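Local coordinates for protein dipeptidase AC. Metallo peptidase. MEROPS family M19 (PDB 3LY0) that probably hydrolyses dipeptides with a two-zinc active site, here occupied by a phosphinate mimic of L-Ala-D-Ala, at residues A[85-90]-A[166-171]; A[91-96]-A[141-146]; A[170-175]-A[191-196]; A[54-59]-A[135-140]. One frame throughout, in Å; residues are numbered along the deposited sequence.

Contact 1 (A[85-90]-A[166-171]). With LY0 ((2R)-3-[(R)-[(1R)-1-aminoethyl](hydroxy)phosphoryl]-2-methylpropanoic acid), chain C.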
loop_
_atom_site.group_PDB
_atom_site.type_symbol
_atom_site.label_atom_id
_atom_site.label_comp_id
_atom_site.label_asym_id
_atom_site.label_seq_id
_atom_site.Cartn_x
_atom_site.Cartn_y
_atom_site.Cartn_z
ATOM N N PRO A 85 -16.153 12.827 -5.561
ATOM C CA PRO A 85 -15.676 14.179 -5.853
ATOM C C PRO A 85 -14.305 14.447 -5.233
ATOM O O PRO A 85 -13.920 13.804 -4.251
ATOM C CB PRO A 85 -16.716 15.086 -5.178
ATOM C CG PRO A 85 -17.830 14.219 -4.769
ATOM C CD PRO A 85 -17.325 12.811 -4.674
ATOM N N MET A 86 -13.580 15.397 -5.814
ATOM C CA MET A 86 -12.285 15.819 -5.298
ATOM C C MET A 86 -12.431 16.395 -3.886
ATOM O O MET A 86 -13.396 17.095 -3.588
ATOM C CB MET A 86 -11.662 16.860 -6.254
ATOM C CG MET A 86 -10.215 17.293 -5.929
ATOM S SD MET A 86 -9.487 18.402 -7.177
ATOM C CE MET A 86 -10.979 18.868 -8.052
ATOM N N ILE A 87 -11.480 16.068 -3.014
ATOM C CA ILE A 87 -11.392 16.679 -1.692
ATOM C C ILE A 87 -10.221 17.651 -1.725
ATOM O O ILE A 87 -9.124 17.289 -2.157
ATOM C CB ILE A 87 -11.172 15.616 -0.591
ATOM C CG1 ILE A 87 -12.322 14.608 -0.573
ATOM C CG2 ILE A 87 -11.027 16.273 0.784
ATOM C CD1 ILE A 87 -12.086 13.438 0.364
ATOM N N ARG A 88 -10.458 18.899 -1.324
ATOM C CA ARG A 88 -9.407 19.906 -1.372
ATOM C C ARG A 88 -8.627 19.944 -0.060
ATOM O O ARG A 88 -9.066 19.377 0.943
ATOM C CB ARG A 88 -9.985 21.288 -1.692
ATOM C CG ARG A 88 -10.696 21.352 -3.042
ATOM C CD ARG A 88 -9.799 20.877 -4.183
ATOM N NE ARG A 88 -8.782 21.865 -4.524
ATOM C CZ ARG A 88 -8.971 22.867 -5.377
ATOM N NH1 ARG A 88 -7.987 23.722 -5.628
ATOM N NH2 ARG A 88 -10.144 23.013 -5.982
ATOM N N ALA A 89 -7.482 20.613 -0.085
ATOM C CA ALA A 89 -6.579 20.641 1.065
ATOM C C ALA A 89 -7.225 21.117 2.374
ATOM O O ALA A 89 -6.985 20.537 3.435
ATOM C CB ALA A 89 -5.310 21.450 0.744
ATOM N N GLU A 90 -8.043 22.164 2.307
ATOM C CA GLU A 90 -8.681 22.683 3.512
ATOM C C GLU A 90 -9.460 21.609 4.280
ATOM O O GLU A 90 -9.467 21.597 5.513
ATOM C CB GLU A 90 -9.589 23.862 3.152
ATOM C CG GLU A 90 -10.296 24.512 4.329
ATOM C CD GLU A 90 -11.211 25.639 3.885
ATOM O OE1 GLU A 90 -10.817 26.817 4.012
ATOM O OE2 GLU A 90 -12.321 25.343 3.389
ATOM N N TRP A 166 -5.512 8.599 -4.691
ATOM C CA TRP A 166 -6.268 7.411 -4.357
ATOM C C TRP A 166 -7.191 7.209 -5.573
ATOM O O TRP A 166 -6.927 7.777 -6.641
ATOM C CB TRP A 166 -7.029 7.620 -3.038
ATOM C CG TRP A 166 -7.770 6.414 -2.604
ATOM C CD1 TRP A 166 -7.233 5.204 -2.237
ATOM C CD2 TRP A 166 -9.190 6.273 -2.498
ATOM N NE1 TRP A 166 -8.239 4.322 -1.919
ATOM C CE2 TRP A 166 -9.449 4.947 -2.081
ATOM C CE3 TRP A 166 -10.272 7.128 -2.735
ATOM C CZ2 TRP A 166 -10.741 4.463 -1.878
ATOM C CZ3 TRP A 166 -11.565 6.633 -2.540
ATOM C CH2 TRP A 166 -11.783 5.318 -2.115
ATOM N N SER A 167 -8.251 6.417 -5.431
ATOM C CA SER A 167 -9.182 6.220 -6.547
ATOM C C SER A 167 -10.212 7.359 -6.564
ATOM O O SER A 167 -11.404 7.153 -6.307
ATOM C CB SER A 167 -9.828 4.839 -6.449
ATOM O OG SER A 167 -8.917 3.828 -6.882
ATOM N N ARG A 168 -9.719 8.565 -6.854
ATOM C CA ARG A 168 -10.483 9.798 -6.687
ATOM C C ARG A 168 -9.628 10.928 -7.250
ATOM O O ARG A 168 -8.414 10.913 -7.086
ATOM C CB ARG A 168 -10.747 10.009 -5.191
ATOM C CG ARG A 168 -11.478 11.293 -4.818
ATOM C CD ARG A 168 -11.736 11.319 -3.312
ATOM N NE ARG A 168 -10.479 11.241 -2.566
ATOM C CZ ARG A 168 -10.326 10.638 -1.394
ATOM N NH1 ARG A 168 -11.350 10.050 -0.794
ATOM N NH2 ARG A 168 -9.127 10.631 -0.821
ATOM N N PRO A 169 -10.247 11.896 -7.950
ATOM C CA PRO A 169 -9.433 12.948 -8.570
ATOM C C PRO A 169 -8.764 13.850 -7.531
ATOM O O PRO A 169 -9.348 14.091 -6.473
ATOM C CB PRO A 169 -10.466 13.746 -9.382
ATOM C CG PRO A 169 -11.771 13.484 -8.702
ATOM C CD PRO A 169 -11.680 12.043 -8.263
ATOM N N THR A 170 -7.566 14.339 -7.842
ATOM C CA THR A 170 -6.884 15.317 -6.995
ATOM C C THR A 170 -6.369 16.450 -7.878
ATOM O O THR A 170 -6.462 16.367 -9.104
ATOM C CB THR A 170 -5.674 14.709 -6.266
ATOM O OG1 THR A 170 -4.612 14.482 -7.202
ATOM C CG2 THR A 170 -6.047 13.408 -5.557
ATOM N N VAL A 171 -5.819 17.498 -7.268
ATOM C CA VAL A 171 -5.212 18.573 -8.050
ATOM C C VAL A 171 -3.981 18.103 -8.828
ATOM O O VAL A 171 -3.439 18.842 -9.645
ATOM C CB VAL A 171 -4.825 19.785 -7.168
ATOM C CG1 VAL A 171 -6.062 20.382 -6.518
ATOM C CG2 VAL A 171 -3.794 19.401 -6.112
HETATM P P LY0 C . -7.352 0.936 0.029
HETATM C C1 LY0 C . -9.566 2.222 1.145
HETATM N N1 LY0 C . -7.294 2.827 1.932
HETATM C C2 LY0 C . -8.156 1.764 1.445
HETATM C C4 LY0 C . -8.204 -0.646 -0.351
HETATM C C5 LY0 C . -8.544 -0.862 -1.799
HETATM C C6 LY0 C . -7.395 -0.561 -2.722
HETATM C C7 LY0 C . -9.257 -2.159 -2.087
HETATM O O31 LY0 C . -5.917 0.723 0.450
HETATM O O32 LY0 C . -7.369 1.906 -1.199
HETATM O O61 LY0 C . -7.635 -0.436 -4.051
HETATM O O62 LY0 C . -6.241 -0.392 -2.293
HETATM O O HOH W 1 -9.640 14.005 -3.845
#
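Met86 lies along the backbone of Pro169 to Val171, and most of the contact is apolar. Its CG sits 3.4 Å from Pro169 O. With CG anti to the backbone N (chi1 -174°), the chain carries SD on to the peptide between Thr170 and Val171. SD also packs against Val171 CG1, at 4.0 Å. That methyl has the Arg88 side chain crossing it at about a right angle, with NE 3.7 Å away.

The Arg168 guanidinium lies between two apolar groups. Ile87 CD1 lies over one face, toward the rim and 3.6 Å above the plane, and Trp166 CE3 lies over the opposite face, also toward the rim. Its polar edge is held by Glu142, Ser61 and Val59 O.

Polar links between the segments run through a water. It accepts from Ile87 N at 2.9 Å, donates to Pro169 O at 2.6 Å, and takes a weak bond from Arg168 NE.

Trp166 belongs to the ligand pocket. Its NE1 donates to O32 of the phosphinate at 2.7 Å, 161° at the hydrogen, with O32 in the ring plane. A leucine here would probably leave O32 without this donor and uncover one face of the Arg168 guanidinium.

The chemistry is consistent with a second-shell role: a buried arginine, sandwiched and salt-bridged, backs an indole that binds the inhibitor directly.

Contact 2 (A[91-96]-A[141-146])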
loop_
_atom_site.group_PDB
_atom_site.type_symbol
_atom_site.label_atom_id
_atom_site.label_comp_id
_atom_site.label_asym_id
_atom_site.label_seq_id
_atom_site.Cartn_x
_atom_site.Cartn_y
_atom_site.Cartn_z
ATOM N N GLN A 91 -10.108 20.698 3.555
ATOM C CA GLN A 91 -10.870 19.628 4.181
ATOM C C GLN A 91 -10.016 18.396 4.494
ATOM O O GLN A 91 -10.252 17.696 5.481
ATOM C CB GLN A 91 -12.046 19.216 3.282
ATOM C CG GLN A 91 -13.227 20.179 3.326
ATOM C CD GLN A 91 -12.870 21.562 2.819
ATOM O OE1 GLN A 91 -12.463 21.731 1.667
ATOM N NE2 GLN A 91 -13.010 22.567 3.688
ATOM N N ALA A 92 -9.028 18.124 3.645
ATOM C CA ALA A 92 -8.201 16.935 3.816
ATOM C C ALA A 92 -7.185 17.109 4.937
ATOM O O ALA A 92 -6.838 16.147 5.628
ATOM C CB ALA A 92 -7.495 16.577 2.503
ATOM N N GLN A 93 -6.706 18.335 5.126
ATOM C CA GLN A 93 -5.611 18.549 6.074
ATOM C C GLN A 93 -5.894 18.142 7.521
ATOM O O GLN A 93 -5.065 17.482 8.133
ATOM C CB GLN A 93 -5.034 19.968 5.967
ATOM C CG GLN A 93 -4.149 20.102 4.743
ATOM C CD GLN A 93 -3.611 21.490 4.520
ATOM O OE1 GLN A 93 -4.104 22.468 5.088
ATOM N NE2 GLN A 93 -2.589 21.591 3.674
ATOM N N PRO A 94 -7.061 18.505 8.069
ATOM C CA PRO A 94 -7.341 18.077 9.445
ATOM C C PRO A 94 -7.381 16.549 9.581
ATOM O O PRO A 94 -6.974 15.995 10.608
ATOM C CB PRO A 94 -8.718 18.698 9.731
ATOM C CG PRO A 94 -8.790 19.878 8.809
ATOM C CD PRO A 94 -8.068 19.455 7.559
ATOM N N VAL A 95 -7.851 15.861 8.544
ATOM C CA VAL A 95 -7.969 14.406 8.626
ATOM C C VAL A 95 -6.573 13.792 8.552
ATOM O O VAL A 95 -6.243 12.887 9.325
ATOM C CB VAL A 95 -8.896 13.821 7.522
ATOM C CG1 VAL A 95 -8.935 12.306 7.619
ATOM C CG2 VAL A 95 -10.304 14.384 7.653
ATOM N N ALA A 96 -5.748 14.301 7.641
ATOM C CA ALA A 96 -4.386 13.807 7.486
ATOM C C ALA A 96 -3.582 14.097 8.754
ATOM O O ALA A 96 -2.780 13.268 9.196
ATOM C CB ALA A 96 -3.714 14.437 6.275
ATOM N N ALA A 141 -2.826 12.600 -2.268
ATOM C CA ALA A 141 -2.111 13.772 -1.789
ATOM C C ALA A 141 -3.004 14.998 -1.580
ATOM O O ALA A 141 -2.530 16.130 -1.697
ATOM C CB ALA A 141 -0.963 14.097 -2.730
ATOM N N GLU A 142 -4.272 14.777 -1.247
ATOM C CA GLU A 142 -5.201 15.883 -1.050
ATOM C C GLU A 142 -4.756 16.865 0.025
ATOM O O GLU A 142 -5.085 18.047 -0.049
ATOM C CB GLU A 142 -6.577 15.365 -0.679
ATOM C CG GLU A 142 -7.291 14.664 -1.805
ATOM C CD GLU A 142 -7.061 13.169 -1.841
ATOM O OE1 GLU A 142 -6.184 12.644 -1.116
ATOM O OE2 GLU A 142 -7.781 12.515 -2.616
ATOM N N ALA A 143 -4.030 16.390 1.030
ATOM C CA ALA A 143 -3.566 17.279 2.084
ATOM C C ALA A 143 -2.425 18.183 1.622
ATOM O O ALA A 143 -1.959 19.025 2.388
ATOM C CB ALA A 143 -3.150 16.479 3.303
ATOM N N ILE A 144 -1.966 17.990 0.388
ATOM C CA ILE A 144 -0.923 18.829 -0.194
ATOM C C ILE A 144 -1.551 19.773 -1.218
ATOM O O ILE A 144 -2.177 19.330 -2.181
ATOM C CB ILE A 144 0.155 17.976 -0.921
ATOM C CG1 ILE A 144 0.625 16.795 -0.053
ATOM C CG2 ILE A 144 1.326 18.850 -1.368
ATOM C CD1 ILE A 144 1.149 17.204 1.298
ATOM N N GLY A 145 -1.418 21.075 -1.009
ATOM C CA GLY A 145 -1.924 22.011 -1.996
ATOM C C GLY A 145 -1.086 21.986 -3.260
ATOM O O GLY A 145 0.038 21.491 -3.256
ATOM N N ALA A 146 -1.628 22.534 -4.347
ATOM C CA ALA A 146 -0.901 22.563 -5.617
ATOM C C ALA A 146 0.408 23.355 -5.526
ATOM O O ALA A 146 1.343 23.126 -6.288
ATOM C CB ALA A 146 -1.795 23.117 -6.730
#
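Ala143 is met by three residues of the helix that includes 91-96. Its CB touches Ala96 CB at 3.6 Å and lies 4.0 Å from Gln93 CG. Ala92 CB approaches from the preceding turn of the helix and rests on Glu142 CB, at 3.5 Å. These are small groups, and they let the loop come close: the CA atoms of Gln93 and Ala143 are 4.7 Å apart.

One hydrogen bond joins the two segments. Gln93 NE2 donates to Ala143 O at 2.9 Å, and the bond is nearly straight, 166° at the hydrogen. The oxygen lies in the plane of the Gln93 amide. The donor, however, stands above the carbonyl plane of Ala143, 36° out of it. Gln93 CG, anti to its own carbonyl carbon (chi1 -76°), lies 3.4 Å from Ala143 O. The extended chain beyond CG then carries the amide on to that oxygen.

The next shell fixes the loop. Ala141 to Ile144 form a type I beta turn, closed by Ile144 N to Ala141 O at 2.9 Å. Glu142 bends at chi2, and its carboxylate leads away from the helix to a salt bridge between OE2 and Arg168 NH2. The residue thus offers CB to Ala92 and its charge to the 166-171 loop.

The turn follows strand 132-139 and precedes helix 149-157. It packs on helix 89-109, and Ile144 reaches Ala150 and Phe154 of helix 149-157. That helix also meets helix 89-109, through Ala150 on Gln93 and Phe154 on Ala96.

Contact 3 (A[170-175]-A[191-196])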
loop_
_atom_site.group_PDB
_atom_site.type_symbol
_atom_site.label_atom_id
_atom_site.label_comp_id
_atom_site.label_asym_id
_atom_site.label_seq_id
_atom_site.Cartn_x
_atom_site.Cartn_y
_atom_site.Cartn_z
ATOM N N THR A 170 -7.566 14.339 -7.842
ATOM C CA THR A 170 -6.884 15.317 -6.995
ATOM C C THR A 170 -6.369 16.450 -7.878
ATOM O O THR A 170 -6.462 16.367 -9.104
ATOM C CB THR A 170 -5.674 14.709 -6.266
ATOM O OG1 THR A 170 -4.612 14.482 -7.202
ATOM C CG2 THR A 170 -6.047 13.408 -5.557
ATOM N N VAL A 171 -5.819 17.498 -7.268
ATOM C CA VAL A 171 -5.212 18.573 -8.050
ATOM C C VAL A 171 -3.981 18.103 -8.828
ATOM O O VAL A 171 -3.439 18.842 -9.645
ATOM C CB VAL A 171 -4.825 19.785 -7.168
ATOM C CG1 VAL A 171 -6.062 20.382 -6.518
ATOM C CG2 VAL A 171 -3.794 19.401 -6.112
ATOM N N PHE A 172 -3.540 16.868 -8.579
ATOM C CA PHE A 172 -2.280 16.373 -9.135
ATOM C C PHE A 172 -2.475 15.395 -10.288
ATOM O O PHE A 172 -1.542 15.120 -11.029
ATOM C CB PHE A 172 -1.448 15.695 -8.036
ATOM C CG PHE A 172 -1.121 16.602 -6.897
ATOM C CD1 PHE A 172 -0.258 17.667 -7.083
ATOM C CD2 PHE A 172 -1.692 16.409 -5.653
ATOM C CE1 PHE A 172 0.038 18.531 -6.045
ATOM C CE2 PHE A 172 -1.406 17.275 -4.609
ATOM C CZ PHE A 172 -0.536 18.330 -4.802
ATOM N N GLY A 173 -3.685 14.874 -10.424
ATOM C CA GLY A 173 -3.940 13.830 -11.394
ATOM C C GLY A 173 -5.114 12.975 -11.001
ATOM O O GLY A 173 -5.935 13.356 -10.158
ATOM N N HIS A 174 -5.194 11.810 -11.638
ATOM C CA HIS A 174 -6.392 10.992 -11.597
ATOM C C HIS A 174 -6.128 9.541 -11.261
ATOM O O HIS A 174 -5.207 8.925 -11.795
ATOM C CB HIS A 174 -7.123 11.102 -12.936
ATOM C CG HIS A 174 -7.467 12.511 -13.293
ATOM N ND1 HIS A 174 -8.616 13.123 -12.849
ATOM C CD2 HIS A 174 -6.783 13.446 -13.992
ATOM C CE1 HIS A 174 -8.641 14.372 -13.284
ATOM N NE2 HIS A 174 -7.540 14.593 -13.980
ATOM N N GLY A 175 -6.945 9.018 -10.353
ATOM C CA GLY A 175 -6.888 7.619 -9.962
ATOM C C GLY A 175 -7.915 6.780 -10.701
ATOM O O GLY A 175 -8.898 7.293 -11.258
ATOM N N THR A 191 -1.585 16.439 -13.850
ATOM C CA THR A 191 -1.709 17.871 -14.087
ATOM C C THR A 191 -0.328 18.509 -13.979
ATOM O O THR A 191 0.651 17.851 -13.622
ATOM C CB THR A 191 -2.598 18.514 -13.029
ATOM O OG1 THR A 191 -1.954 18.378 -11.752
ATOM C CG2 THR A 191 -3.973 17.865 -12.980
ATOM N N GLU A 192 -0.237 19.806 -14.269
ATOM C CA GLU A 192 1.031 20.489 -14.140
ATOM C C GLU A 192 1.511 20.393 -12.685
ATOM O O GLU A 192 2.694 20.168 -12.422
ATOM C CB GLU A 192 0.903 21.945 -14.606
ATOM C CG GLU A 192 2.243 22.634 -14.836
ATOM C CD GLU A 192 2.774 23.313 -13.590
ATOM O OE1 GLU A 192 1.959 23.611 -12.687
ATOM O OE2 GLU A 192 4.000 23.559 -13.519
ATOM N N ALA A 193 0.574 20.542 -11.752
ATOM C CA ALA A 193 0.899 20.409 -10.331
ATOM C C ALA A 193 1.433 19.010 -10.012
ATOM O O ALA A 193 2.372 18.867 -9.226
ATOM C CB ALA A 193 -0.313 20.727 -9.475
ATOM N N GLY A 194 0.833 17.991 -10.624
ATOM C CA GLY A 194 1.302 16.624 -10.462
ATOM C C GLY A 194 2.720 16.430 -10.972
ATOM O O GLY A 194 3.525 15.720 -10.370
ATOM N N ARG A 195 3.041 17.068 -12.094
ATOM C CA ARG A 195 4.393 17.004 -12.619
ATOM C C ARG A 195 5.365 17.677 -11.650
ATOM O O ARG A 195 6.441 17.148 -11.376
ATOM C CB ARG A 195 4.456 17.627 -14.024
ATOM C CG ARG A 195 3.599 16.867 -15.028
ATOM C CD ARG A 195 3.892 17.246 -16.478
ATOM N NE ARG A 195 3.393 18.572 -16.837
ATOM C CZ ARG A 195 2.143 18.835 -17.215
ATOM N NH1 ARG A 195 1.240 17.862 -17.278
ATOM N NH2 ARG A 195 1.790 20.077 -17.527
ATOM N N ARG A 196 4.983 18.835 -11.110
ATOM C CA ARG A 196 5.811 19.476 -10.092
ATOM C C ARG A 196 5.951 18.622 -8.831
ATOM O O ARG A 196 7.020 18.581 -8.218
ATOM C CB ARG A 196 5.291 20.875 -9.755
ATOM C CG ARG A 196 5.540 21.892 -10.866
ATOM C CD ARG A 196 5.124 23.305 -10.457
ATOM N NE ARG A 196 3.675 23.458 -10.370
ATOM C CZ ARG A 196 3.005 23.529 -9.225
ATOM N NH1 ARG A 196 3.655 23.458 -8.070
ATOM N NH2 ARG A 196 1.688 23.670 -9.232
#
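Thr191 points its side chain at the turn formed by Thr170 to Gly173. Its CB lies 3.5 Å from Val171 O. From there OG1 donates to that same oxygen at 2.6 Å, the donor tilted 18° from the carbonyl plane. OG1 also accepts from Gly194 N at 3.0 Å. Thr191 is the N-cap of helix 192-204, and this is its capping bond. The other branch, CG2, runs past Val171 O toward Gly173 N. A chi1 of 64° places OG1 between the backbone N and the carbonyl carbon, where it can serve both partners.

The backbone adds a further bond, Thr191 N to Phe172 O. The donor lies well above the carbonyl plane. Gly194 CA makes a CA-H...O contact with Phe172 O, at 3.3 Å. With no side chain, Gly194 can come this close.

Phe172 turns the edge of its ring to the helix, with Gly194 N and the carbonyl carbon of Ala193 near the ring plane. Its CD1 packs on Ala193 CB at 3.9 Å. Val171 CG2 covers one ring face. The turn itself is braced by an ST turn, in which Thr170 OG1 accepts from Phe172 N.

A valine in place of Thr191 would probably leave Gly194 N without its cap and Val171 O without its hydroxyl donor.

One hydroxyl thus joins loop and helix by donating to one and accepting from the other. The first turn of the helix is thereby fastened to the loop that leads on from the pocket residue Trp166.

Contact 4 (A[54-59]-A[135-140]). With ZN (zinc ion), chain D; ZN (zinc ion), chain E; LY0 ((2R)-3-[(R)-[(1R)-1-aminoethyl](hydroxy)phosphoryl]-2-methylpropanoic acid), chain C.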
loop_
_atom_site.group_PDB
_atom_site.type_symbol
_atom_site.label_atom_id
_atom_site.label_comp_id
_atom_site.label_asym_id
_atom_site.label_seq_id
_atom_site.Cartn_x
_atom_site.Cartn_y
_atom_site.Cartn_z
ATOM N N PHE A 54 4.623 0.148 5.654
ATOM C CA PHE A 54 4.101 1.471 5.352
ATOM C C PHE A 54 2.717 1.601 5.989
ATOM O O PHE A 54 1.829 0.771 5.724
ATOM C CB PHE A 54 3.923 1.656 3.840
ATOM C CG PHE A 54 5.204 1.688 3.039
ATOM C CD1 PHE A 54 5.672 2.887 2.505
ATOM C CD2 PHE A 54 5.899 0.520 2.750
ATOM C CE1 PHE A 54 6.829 2.919 1.724
ATOM C CE2 PHE A 54 7.040 0.542 1.968
ATOM C CZ PHE A 54 7.512 1.741 1.456
ATOM N N PHE A 55 2.544 2.650 6.791
ATOM C CA PHE A 55 1.267 2.976 7.421
ATOM C C PHE A 55 0.632 4.145 6.680
ATOM O O PHE A 55 1.127 5.267 6.733
ATOM C CB PHE A 55 1.486 3.302 8.908
ATOM C CG PHE A 55 1.774 2.087 9.742
ATOM C CD1 PHE A 55 0.777 1.514 10.524
ATOM C CD2 PHE A 55 3.030 1.499 9.711
ATOM C CE1 PHE A 55 1.032 0.360 11.271
ATOM C CE2 PHE A 55 3.290 0.344 10.444
ATOM C CZ PHE A 55 2.296 -0.215 11.224
ATOM N N ALA A 56 -0.451 3.853 5.970
ATOM C CA ALA A 56 -1.081 4.835 5.104
ATOM C C ALA A 56 -1.956 5.819 5.851
ATOM O O ALA A 56 -2.776 5.439 6.695
ATOM C CB ALA A 56 -1.898 4.128 4.024
ATOM N N ILE A 57 -1.767 7.086 5.503
ATOM C CA ILE A 57 -2.693 8.157 5.827
ATOM C C ILE A 57 -3.571 8.317 4.594
ATOM O O ILE A 57 -3.093 8.720 3.536
ATOM C CB ILE A 57 -1.927 9.459 6.100
ATOM C CG1 ILE A 57 -1.060 9.318 7.361
ATOM C CG2 ILE A 57 -2.885 10.652 6.190
ATOM C CD1 ILE A 57 -0.020 10.389 7.503
ATOM N N TYR A 58 -4.847 7.976 4.729
ATOM C CA TYR A 58 -5.784 7.991 3.615
ATOM C C TYR A 58 -7.045 8.696 4.077
ATOM O O TYR A 58 -7.578 8.366 5.129
ATOM C CB TYR A 58 -6.075 6.554 3.154
ATOM C CG TYR A 58 -7.505 6.283 2.739
ATOM C CD1 TYR A 58 -7.982 6.672 1.491
ATOM C CD2 TYR A 58 -8.372 5.624 3.597
ATOM C CE1 TYR A 58 -9.293 6.424 1.122
ATOM C CE2 TYR A 58 -9.674 5.358 3.233
ATOM C CZ TYR A 58 -10.134 5.765 2.002
ATOM O OH TYR A 58 -11.443 5.489 1.657
ATOM N N VAL A 59 -7.500 9.678 3.300
ATOM C CA VAL A 59 -8.658 10.484 3.671
ATOM C C VAL A 59 -9.913 9.902 3.027
ATOM O O VAL A 59 -10.042 9.900 1.805
ATOM C CB VAL A 59 -8.473 11.956 3.219
ATOM C CG1 VAL A 59 -9.723 12.778 3.521
ATOM C CG2 VAL A 59 -7.251 12.560 3.880
ATOM N N ILE A 135 6.684 3.252 8.315
ATOM C CA ILE A 135 6.953 4.364 7.409
ATOM C C ILE A 135 5.673 5.178 7.258
ATOM O O ILE A 135 4.618 4.628 6.931
ATOM C CB ILE A 135 7.407 3.867 6.024
ATOM C CG1 ILE A 135 8.701 3.055 6.135
ATOM C CG2 ILE A 135 7.578 5.044 5.050
ATOM C CD1 ILE A 135 9.135 2.419 4.832
ATOM N N MET A 136 5.763 6.481 7.517
ATOM C CA MET A 136 4.627 7.381 7.278
ATOM C C MET A 136 4.392 7.567 5.776
ATOM O O MET A 136 5.265 8.065 5.049
ATOM C CB MET A 136 4.861 8.731 7.969
ATOM C CG MET A 136 3.679 9.701 7.866
ATOM S SD MET A 136 3.967 11.368 8.599
ATOM C CE MET A 136 4.397 10.933 10.296
ATOM N N HIS A 137 3.201 7.173 5.338
ATOM C CA HIS A 137 2.830 7.133 3.932
ATOM C C HIS A 137 1.540 7.904 3.739
ATOM O O HIS A 137 0.647 7.831 4.580
ATOM C CB HIS A 137 2.603 5.678 3.502
ATOM C CG HIS A 137 2.028 5.534 2.125
ATOM N ND1 HIS A 137 2.804 5.602 0.988
ATOM C CD2 HIS A 137 0.756 5.330 1.705
ATOM C CE1 HIS A 137 2.034 5.436 -0.074
ATOM N NE2 HIS A 137 0.788 5.270 0.332
ATOM N N MET A 138 1.431 8.641 2.636
ATOM C CA MET A 138 0.196 9.348 2.316
ATOM C C MET A 138 -0.413 8.724 1.060
ATOM O O MET A 138 0.223 8.692 0.015
ATOM C CB MET A 138 0.523 10.838 2.093
ATOM C CG MET A 138 -0.651 11.754 1.771
ATOM S SD MET A 138 -0.214 13.519 1.927
ATOM C CE MET A 138 0.274 13.533 3.624
ATOM N N GLU A 139 -1.629 8.198 1.179
ATOM C CA GLU A 139 -2.308 7.542 0.067
ATOM C C GLU A 139 -3.311 8.527 -0.494
ATOM O O GLU A 139 -4.422 8.642 0.021
ATOM C CB GLU A 139 -3.031 6.288 0.560
ATOM C CG GLU A 139 -3.848 5.586 -0.525
ATOM C CD GLU A 139 -4.352 4.216 -0.091
ATOM O OE1 GLU A 139 -4.558 3.998 1.118
ATOM O OE2 GLU A 139 -4.537 3.352 -0.955
ATOM N N GLY A 140 -2.920 9.223 -1.560
ATOM C CA GLY A 140 -3.690 10.351 -2.076
ATOM C C GLY A 140 -3.141 11.608 -1.444
ATOM O O GLY A 140 -2.970 11.678 -0.227
HETATM ZN ZN ZN D . -5.079 2.104 1.957
HETATM ZN ZN ZN E . -5.234 1.504 -1.665
HETATM P P LY0 C . -7.352 0.936 0.029
HETATM C C1 LY0 C . -9.566 2.222 1.145
HETATM N N1 LY0 C . -7.294 2.827 1.932
HETATM C C2 LY0 C . -8.156 1.764 1.445
HETATM C C4 LY0 C . -8.204 -0.646 -0.351
HETATM C C5 LY0 C . -8.544 -0.862 -1.799
HETATM C C6 LY0 C . -7.395 -0.561 -2.722
HETATM C C7 LY0 C . -9.257 -2.159 -2.087
HETATM O O31 LY0 C . -5.917 0.723 0.450
HETATM O O32 LY0 C . -7.369 1.906 -1.199
HETATM O O61 LY0 C . -7.635 -0.436 -4.051
HETATM O O62 LY0 C . -6.241 -0.392 -2.293
HETATM O O HOH W 2 -4.102 11.278 2.765
HETATM O O HOH W 3 -6.276 10.548 0.755
#
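Phe54 lays one ring face over Ile135 CD1, a CH-pi contact with the methyl 3.9 Å from the ring centroid. The two side chains run side by side on neighbouring parallel strands, 50-57 and 132-139, of the TIM-barrel-like fold of the M19 peptidases. The short strand axes are 40° apart.

Four backbone bonds join them: Phe55 N to Ile135 O, His137 N to Phe55 O, Ile57 N to His137 O and Glu139 N to Ile57 O.

On the face with Phe54 and Ile135, the His137 ring turns its edge to Ala56, and its ND1 is hydrogen-bonded to Ser161 OG. On the other face, Ile57 CD1 packs against Met136 CG at 3.8 Å, near helix 89-109.

The strand ends carry the active site. The inhibitor amine N1 lies over one face of the Tyr58 ring, toward its rim, and Tyr58 OH is held by His65. Glu139 CG is anti to the backbone N (chi1 176°), and the extended chain brings the carboxylate between the metals. His13 and Asp15 also bind the zinc ion of chain D, His212 and His233 that of chain E. Glu139 bridges the pair: OE1 binds the chain D zinc at 2.1 Å and OE2 the chain E zinc at 2.1 Å.

Overall arrangement
Contact 4 lies nearest the middle of the chain, about 8 Å from its centre; the other three lie 18 to 20 Å out. Contacts 1 and 2 share helix 89-109, and their centres are about 9 Å apart. Contact 2 is nested along the chain inside the loop closed by contact 1. Contact 3 takes up the 166-171 loop where contact 1 leaves it, sharing Thr170 and Val171. Contact 4 crosses contacts 1 and 2 in chain order. Its strand 132-139 runs on into the 141-146 turn of contact 2. Contacts 1 and 4 both reach the inhibitor, so these strand ends and this loop supply part of the two-zinc pocket.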